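Local structure of beta-galactoside alpha-2,6-sialyltransferase (Photobacterium sp., 2Z4T) at residues P127-L132 with M318-F323. The protein probably transfers sialic acid from a CMP-linked donor to galactosides such as lactose, forming an alpha-2,6 linkage. Numbering follows the deposited sequence.
Sequences PTLQQL and MQWDGF
The indole of W320 meets Q130 over one face and L129 at its edge. The tip of the Q130 amide lies over that face, offset toward the rim near CZ3 and CH2 rather than centred on the indole. Near the ring plane, L129 CD2 abuts the benzo edge, 3.7 Å from W320 CZ3, and the two side chains cross at about a right angle. L129 extends its branch there with CG anti to the backbone N (chi1 179°). Q130 spans the gap to both M318 and W320: its chain bends at chi2 (-78°), and the amide lodges between the W320 ring and the M318 side chain, beside the Q319 carbonyl. Q130 CD lies 3.6 Å from M318 CG, while Q130 CG touches M318 SD at 3.9 Å. From helix 431-436, E432 touches both L129 and W320; V433 also touches L129, and M435 also touches W320. The arrangement joins the start of helix 126-141, which follows strand 103-122, to the chain leaving strand 315-317 of the same sheet. Its position is consistent with a place at the cleft between the two Rossmann-like domains of the GT-B fold, where S430, which L129 touches, and E432 bind CMP and T128 belongs to a magnesium site.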
# COMPACT_ATOMS: atom_id res chain seq x y z
N PRO A 127 3.12 -1.47 -3.97
CA PRO A 127 1.69 -1.21 -3.75
C PRO A 127 1.27 -1.49 -2.31
O PRO A 127 0.46 -0.73 -1.74
CB PRO A 127 1.00 -2.19 -4.69
CG PRO A 127 2.04 -2.52 -5.75
CD PRO A 127 3.34 -2.49 -5.00
N THR A 128 1.84 -2.54 -1.72
CA THR A 128 1.46 -2.98 -0.40
C THR A 128 1.84 -1.90 0.64
O THR A 128 1.11 -1.66 1.61
CB THR A 128 2.13 -4.35 -0.06
OG1 THR A 128 1.45 -5.40 -0.77
CG2 THR A 128 2.05 -4.65 1.43
N LEU A 129 3.00 -1.28 0.43
CA LEU A 129 3.45 -0.21 1.28
C LEU A 129 2.47 0.97 1.22
O LEU A 129 2.06 1.49 2.26
CB LEU A 129 4.84 0.25 0.86
CG LEU A 129 5.42 1.41 1.66
CD1 LEU A 129 5.64 0.98 3.10
CD2 LEU A 129 6.72 1.90 0.99
N GLN A 130 2.08 1.37 0.01
CA GLN A 130 1.15 2.47 -0.14
C GLN A 130 -0.24 2.15 0.45
O GLN A 130 -0.87 3.02 1.08
CB GLN A 130 1.04 2.87 -1.59
CG GLN A 130 2.28 3.52 -2.13
CD GLN A 130 2.46 5.00 -1.73
OE1 GLN A 130 3.59 5.50 -1.70
NE2 GLN A 130 1.37 5.70 -1.46
N GLN A 131 -0.68 0.91 0.26
CA GLN A 131 -1.98 0.49 0.78
C GLN A 131 -1.98 0.52 2.30
O GLN A 131 -2.94 0.99 2.90
CB GLN A 131 -2.36 -0.91 0.26
CG GLN A 131 -2.55 -0.98 -1.27
CD GLN A 131 -2.72 -2.41 -1.81
OE1 GLN A 131 -2.32 -3.39 -1.16
NE2 GLN A 131 -3.35 -2.53 -2.99
N LEU A 132 -0.88 0.07 2.92
CA LEU A 132 -0.72 0.14 4.36
C LEU A 132 -0.92 1.56 4.86
O LEU A 132 -1.62 1.78 5.86
CB LEU A 132 0.68 -0.27 4.78
CG LEU A 132 0.90 -1.00 6.12
CD1 LEU A 132 2.24 -0.71 6.71
CD2 LEU A 132 -0.20 -0.78 7.16
N MET A 318 2.42 9.14 -7.17
CA MET A 318 2.57 8.46 -5.87
C MET A 318 3.19 9.43 -4.83
O MET A 318 4.14 10.15 -5.14
CB MET A 318 3.43 7.22 -6.04
CG MET A 318 3.20 6.10 -5.05
SD MET A 318 4.20 4.62 -5.40
CE MET A 318 3.19 3.86 -6.68
N GLN A 319 2.62 9.48 -3.64
CA GLN A 319 3.04 10.43 -2.59
C GLN A 319 3.92 9.73 -1.56
O GLN A 319 3.73 8.54 -1.29
CB GLN A 319 1.81 11.06 -1.91
CG GLN A 319 0.90 11.89 -2.84
CD GLN A 319 1.67 13.03 -3.52
OE1 GLN A 319 1.86 13.05 -4.75
NE2 GLN A 319 2.16 13.97 -2.70
N TRP A 320 4.88 10.47 -0.98
CA TRP A 320 5.77 9.95 0.09
C TRP A 320 5.72 10.77 1.39
O TRP A 320 6.69 10.82 2.17
CB TRP A 320 7.21 9.82 -0.43
CG TRP A 320 7.25 8.84 -1.54
CD1 TRP A 320 7.33 9.12 -2.89
CD2 TRP A 320 7.11 7.42 -1.43
NE1 TRP A 320 7.28 7.95 -3.61
CE2 TRP A 320 7.15 6.90 -2.75
CE3 TRP A 320 6.97 6.55 -0.35
CZ2 TRP A 320 7.06 5.52 -3.01
CZ3 TRP A 320 6.87 5.18 -0.61
CH2 TRP A 320 6.91 4.68 -1.93
N ASP A 321 4.57 11.40 1.63
CA ASP A 321 4.40 12.23 2.80
C ASP A 321 3.37 11.64 3.75
O ASP A 321 2.94 12.29 4.70
CB ASP A 321 4.01 13.65 2.38
CG ASP A 321 2.66 13.71 1.66
OD1 ASP A 321 2.09 12.66 1.22
OD2 ASP A 321 2.16 14.84 1.53
N GLY A 322 2.97 10.40 3.48
CA GLY A 322 1.98 9.70 4.29
C GLY A 322 2.46 9.52 5.72
O GLY A 322 1.69 9.71 6.70
N PHE A 323 3.74 9.17 5.85
CA PHE A 323 4.30 8.92 7.15
C PHE A 323 4.38 10.22 7.93
O PHE A 323 3.98 10.28 9.08
CB PHE A 323 5.67 8.25 7.04
CG PHE A 323 6.36 8.06 8.37
CD1 PHE A 323 6.00 7.00 9.19
CD2 PHE A 323 7.35 8.94 8.80
CE1 PHE A 323 6.62 6.82 10.42
CE2 PHE A 323 7.97 8.78 10.02
CZ PHE A 323 7.60 7.71 10.85